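Local coordinates for extracellular protein containing a SCP domain (Bacillus anthracis, PDB 4IFA) that is of unknown function, an extracellular protein that joins a CAP-associated N-terminal region to an SCP (cysteine-rich secretory protein family) domain and is regarded as a vaccine candidate, at residues S59-R71 / W82-V96. Residues are numbered along the deposited sequence; the frame is centred on the assembly and turned at random.
Sequences SENLLAKWGEPSR and WVYNQDLAQYVQFGV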
# COMPACT_ATOMS: atom_id res chain seq x y z
N SER A 59 22.13 0.15 -1.09
CA SER A 59 21.43 0.09 -2.36
C SER A 59 22.21 -0.66 -3.41
O SER A 59 21.62 -1.24 -4.30
CB SER A 59 21.01 1.47 -2.82
OG SER A 59 22.11 2.32 -2.93
N GLU A 60 23.54 -0.60 -3.37
CA GLU A 60 24.33 -1.42 -4.27
C GLU A 60 24.02 -2.91 -4.14
O GLU A 60 23.98 -3.63 -5.14
CB GLU A 60 25.82 -1.20 -4.00
CG GLU A 60 26.78 -2.09 -4.83
CD GLU A 60 28.26 -1.90 -4.52
OE1 GLU A 60 28.69 -0.83 -4.01
OE2 GLU A 60 29.01 -2.86 -4.81
N ASN A 61 23.82 -3.36 -2.89
CA ASN A 61 23.43 -4.75 -2.59
C ASN A 61 22.04 -5.06 -3.17
O ASN A 61 21.85 -6.09 -3.81
CB ASN A 61 23.49 -4.98 -1.06
CG ASN A 61 23.16 -6.40 -0.65
OD1 ASN A 61 23.83 -7.36 -1.05
ND2 ASN A 61 22.10 -6.54 0.15
N LEU A 62 21.12 -4.11 -3.04
CA LEU A 62 19.76 -4.29 -3.57
C LEU A 62 19.84 -4.39 -5.08
O LEU A 62 19.31 -5.33 -5.68
CB LEU A 62 18.86 -3.14 -3.13
CG LEU A 62 17.44 -3.17 -3.66
CD1 LEU A 62 16.67 -4.47 -3.25
CD2 LEU A 62 16.69 -1.96 -3.14
N LEU A 63 20.61 -3.48 -5.71
CA LEU A 63 20.75 -3.50 -7.17
C LEU A 63 21.35 -4.84 -7.66
O LEU A 63 20.90 -5.41 -8.65
CB LEU A 63 21.59 -2.31 -7.63
CG LEU A 63 21.64 -2.00 -9.11
CD1 LEU A 63 20.25 -1.71 -9.60
CD2 LEU A 63 22.53 -0.82 -9.32
N ALA A 64 22.38 -5.34 -6.97
CA ALA A 64 23.01 -6.62 -7.31
C ALA A 64 22.11 -7.83 -7.21
O ALA A 64 22.17 -8.72 -8.07
CB ALA A 64 24.23 -6.85 -6.40
N LYS A 65 21.29 -7.88 -6.16
CA LYS A 65 20.45 -9.03 -5.84
C LYS A 65 19.09 -8.99 -6.55
O LYS A 65 18.58 -10.04 -6.95
CB LYS A 65 20.23 -9.10 -4.31
CG LYS A 65 21.47 -9.22 -3.41
CD LYS A 65 22.04 -10.58 -3.37
CE LYS A 65 23.40 -10.63 -2.63
NZ LYS A 65 23.37 -10.29 -1.18
N TRP A 66 18.50 -7.80 -6.68
CA TRP A 66 17.17 -7.62 -7.32
C TRP A 66 17.14 -7.06 -8.74
O TRP A 66 16.10 -7.11 -9.41
CB TRP A 66 16.25 -6.74 -6.41
CG TRP A 66 15.11 -7.50 -5.80
CD1 TRP A 66 13.84 -7.56 -6.28
CD2 TRP A 66 15.15 -8.32 -4.62
NE1 TRP A 66 13.10 -8.36 -5.50
CE2 TRP A 66 13.85 -8.84 -4.46
CE3 TRP A 66 16.13 -8.64 -3.68
CZ2 TRP A 66 13.51 -9.70 -3.41
CZ3 TRP A 66 15.78 -9.49 -2.63
CH2 TRP A 66 14.49 -9.99 -2.50
N GLY A 67 18.26 -6.51 -9.22
CA GLY A 67 18.32 -5.86 -10.53
C GLY A 67 17.77 -4.43 -10.48
O GLY A 67 17.43 -3.93 -9.40
N GLU A 68 17.66 -3.77 -11.62
CA GLU A 68 17.16 -2.42 -11.69
C GLU A 68 15.65 -2.45 -11.44
O GLU A 68 14.96 -3.33 -11.98
CB GLU A 68 17.44 -1.76 -13.05
CG GLU A 68 18.89 -1.33 -13.32
CD GLU A 68 19.35 -0.08 -12.55
OE1 GLU A 68 18.52 0.62 -11.91
OE2 GLU A 68 20.57 0.22 -12.61
N PRO A 69 15.14 -1.53 -10.60
CA PRO A 69 13.71 -1.46 -10.42
C PRO A 69 13.02 -0.95 -11.69
O PRO A 69 13.66 -0.34 -12.56
CB PRO A 69 13.56 -0.42 -9.30
CG PRO A 69 14.73 0.45 -9.42
CD PRO A 69 15.85 -0.40 -9.96
N SER A 70 11.72 -1.19 -11.77
CA SER A 70 10.91 -0.70 -12.88
C SER A 70 10.80 0.82 -12.82
O SER A 70 11.04 1.52 -13.81
CB SER A 70 9.50 -1.29 -12.79
OG SER A 70 9.57 -2.67 -12.49
N ARG A 71 10.48 1.30 -11.61
CA ARG A 71 10.21 2.73 -11.34
C ARG A 71 10.97 3.12 -10.07
O ARG A 71 11.11 2.30 -9.15
CB ARG A 71 8.70 2.98 -10.95
CG ARG A 71 7.71 2.74 -12.00
CD ARG A 71 6.49 3.64 -11.82
NE ARG A 71 5.91 3.61 -10.48
CZ ARG A 71 5.22 2.58 -10.00
NH1 ARG A 71 4.69 2.63 -8.78
NH2 ARG A 71 5.03 1.50 -10.73
N TRP A 82 11.75 2.09 -4.76
CA TRP A 82 12.28 1.34 -5.90
C TRP A 82 11.23 0.25 -6.09
O TRP A 82 11.12 -0.69 -5.26
CB TRP A 82 13.65 0.73 -5.56
CG TRP A 82 14.81 1.66 -5.52
CD1 TRP A 82 14.82 2.98 -5.15
CD2 TRP A 82 16.17 1.29 -5.74
NE1 TRP A 82 16.12 3.46 -5.19
CE2 TRP A 82 16.96 2.44 -5.56
CE3 TRP A 82 16.78 0.08 -6.09
CZ2 TRP A 82 18.36 2.43 -5.71
CZ3 TRP A 82 18.17 0.08 -6.28
CH2 TRP A 82 18.94 1.23 -6.05
N VAL A 83 10.49 0.29 -7.19
CA VAL A 83 9.34 -0.58 -7.39
C VAL A 83 9.65 -1.69 -8.38
O VAL A 83 10.07 -1.43 -9.50
CB VAL A 83 8.17 0.24 -7.96
CG1 VAL A 83 6.93 -0.61 -8.16
CG2 VAL A 83 7.84 1.38 -7.00
N TYR A 84 9.39 -2.93 -7.97
CA TYR A 84 9.54 -4.13 -8.78
C TYR A 84 8.15 -4.71 -9.05
O TYR A 84 7.68 -5.58 -8.32
CB TYR A 84 10.44 -5.15 -8.05
CG TYR A 84 11.85 -4.64 -7.89
CD1 TYR A 84 12.84 -4.97 -8.80
CD2 TYR A 84 12.19 -3.80 -6.82
CE1 TYR A 84 14.15 -4.46 -8.67
CE2 TYR A 84 13.48 -3.28 -6.69
CZ TYR A 84 14.46 -3.64 -7.58
OH TYR A 84 15.74 -3.13 -7.44
N ASN A 85 7.52 -4.20 -10.10
CA ASN A 85 6.11 -4.55 -10.40
C ASN A 85 5.90 -5.29 -11.70
O ASN A 85 4.76 -5.48 -12.08
CB ASN A 85 5.26 -3.27 -10.45
CG ASN A 85 5.61 -2.39 -11.63
OD1 ASN A 85 6.70 -2.53 -12.19
ND2 ASN A 85 4.73 -1.47 -12.02
N GLN A 86 6.94 -5.74 -12.37
CA GLN A 86 6.71 -6.36 -13.69
C GLN A 86 6.12 -7.77 -13.65
O GLN A 86 5.59 -8.26 -14.66
CB GLN A 86 7.94 -6.23 -14.59
CG GLN A 86 8.30 -4.74 -14.91
CD GLN A 86 7.20 -3.94 -15.66
OE1 GLN A 86 6.82 -4.29 -16.78
NE2 GLN A 86 6.72 -2.85 -15.04
N ASP A 87 6.18 -8.40 -12.48
CA ASP A 87 5.57 -9.70 -12.27
C ASP A 87 4.74 -9.55 -11.01
O ASP A 87 5.28 -9.48 -9.89
CB ASP A 87 6.64 -10.77 -12.10
CG ASP A 87 6.07 -12.16 -11.84
OD1 ASP A 87 4.87 -12.31 -11.51
OD2 ASP A 87 6.87 -13.12 -11.99
N LEU A 88 3.42 -9.57 -11.17
CA LEU A 88 2.54 -9.37 -10.01
C LEU A 88 2.71 -10.43 -8.91
O LEU A 88 2.49 -10.11 -7.75
CB LEU A 88 1.06 -9.20 -10.40
CG LEU A 88 0.72 -7.90 -11.15
CD1 LEU A 88 -0.81 -7.80 -11.28
CD2 LEU A 88 1.32 -6.58 -10.55
N ALA A 89 3.14 -11.64 -9.27
CA ALA A 89 3.36 -12.71 -8.27
C ALA A 89 4.58 -12.44 -7.39
O ALA A 89 4.75 -13.07 -6.33
CB ALA A 89 3.53 -14.05 -8.98
N GLN A 90 5.46 -11.54 -7.84
CA GLN A 90 6.74 -11.20 -7.17
C GLN A 90 6.80 -9.74 -6.67
O GLN A 90 7.86 -9.19 -6.37
CB GLN A 90 7.93 -11.50 -8.09
CG GLN A 90 7.97 -12.90 -8.63
CD GLN A 90 8.21 -13.97 -7.59
OE1 GLN A 90 8.70 -13.71 -6.50
NE2 GLN A 90 7.88 -15.21 -7.95
N TYR A 91 5.65 -9.06 -6.61
CA TYR A 91 5.63 -7.62 -6.34
C TYR A 91 6.24 -7.27 -5.03
O TYR A 91 5.86 -7.80 -3.96
CB TYR A 91 4.17 -7.07 -6.38
CG TYR A 91 4.06 -5.57 -6.26
CD1 TYR A 91 3.76 -4.81 -7.36
CD2 TYR A 91 4.33 -4.92 -5.07
CE1 TYR A 91 3.71 -3.42 -7.30
CE2 TYR A 91 4.31 -3.52 -4.99
CZ TYR A 91 4.01 -2.78 -6.11
OH TYR A 91 3.93 -1.40 -6.05
N VAL A 92 7.24 -6.38 -5.10
CA VAL A 92 7.85 -5.80 -3.93
C VAL A 92 8.32 -4.39 -4.30
O VAL A 92 8.64 -4.10 -5.47
CB VAL A 92 9.02 -6.64 -3.39
CG1 VAL A 92 10.10 -6.84 -4.40
CG2 VAL A 92 9.61 -6.03 -2.10
N GLN A 93 8.29 -3.51 -3.30
CA GLN A 93 8.86 -2.16 -3.45
C GLN A 93 9.69 -1.90 -2.21
O GLN A 93 9.31 -2.22 -1.08
CB GLN A 93 7.75 -1.12 -3.65
CG GLN A 93 6.69 -1.08 -2.57
CD GLN A 93 5.54 -0.11 -2.88
OE1 GLN A 93 4.93 -0.24 -3.94
NE2 GLN A 93 5.22 0.80 -1.96
N PHE A 94 10.90 -1.39 -2.44
CA PHE A 94 11.90 -1.09 -1.39
C PHE A 94 12.06 0.40 -1.25
O PHE A 94 12.05 1.13 -2.24
CB PHE A 94 13.28 -1.67 -1.75
CG PHE A 94 13.35 -3.17 -1.86
CD1 PHE A 94 13.74 -3.95 -0.77
CD2 PHE A 94 13.03 -3.82 -3.05
CE1 PHE A 94 13.85 -5.33 -0.86
CE2 PHE A 94 13.14 -5.22 -3.15
CZ PHE A 94 13.54 -5.97 -2.06
N GLY A 95 12.21 0.87 -0.03
CA GLY A 95 12.47 2.30 0.22
C GLY A 95 13.94 2.50 0.54
O GLY A 95 14.49 1.86 1.48
N VAL A 96 14.59 3.39 -0.22
CA VAL A 96 16.01 3.71 -0.13
C VAL A 96 16.20 5.16 0.29
O VAL A 96 15.66 6.09 -0.34
CB VAL A 96 16.67 3.44 -1.51
CG1 VAL A 96 18.11 3.85 -1.51
CG2 VAL A 96 16.55 1.98 -1.94
O HOH W 1 10.59 -9.72 -6.23
O HOH W 2 10.05 -5.31 -11.84
O HOH W 3 3.47 0.12 -8.37
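Leu62 and Trp66 of helix 59-66 pack on Trp82, Tyr84 and Phe94 of a beta hairpin, a helix-on-sheet contact in the CAP-associated N-terminal region; the chain then runs on into the edge strand of the same antiparallel sheet. The helix lies roughly antiparallel to strand 92-96, with a closest approach of the axes of 10.5 Å. Leu62, with CG anti to the backbone N (chi1 177°), sets CD1 over the centre of the Phe94 ring, while CD2 lies 3.6 Å from Trp82 CE3. Two T-shaped stacks join the aromatics: Phe94 turns its edge to one face of the Trp66 indole, and Trp66 points its own edge, through CD1, at the face of Tyr84. Pro69 CA makes a CH-pi contact on the opposite Tyr84 face, so the phenol is sandwiched, and Tyr84 OH donates to Gly67 O (2.7 Å), tying the ring to the turn that ends the helix. Farther on, Val83 O accepts from Ser70 N at 2.8 Å and weakly from Arg71 N, and Val83 N returns a nearly straight bond to Arg71 O (2.9 Å, 174°). In one of its two conformers Ser70 OG donates to Asn85 OD1, which also accepts from Gln86 NE2. The Arg71 guanidinium lies with one face over Val83 CG2 and is salt-bridged to Glu73; Asn85 ND2 is hydrogen-bonded to Asp226 of helix 210-234. Ser70 and Arg71 opposite Val83 form a classic beta bulge, beside an aromatic cluster of Trp66, Tyr84 and Phe94.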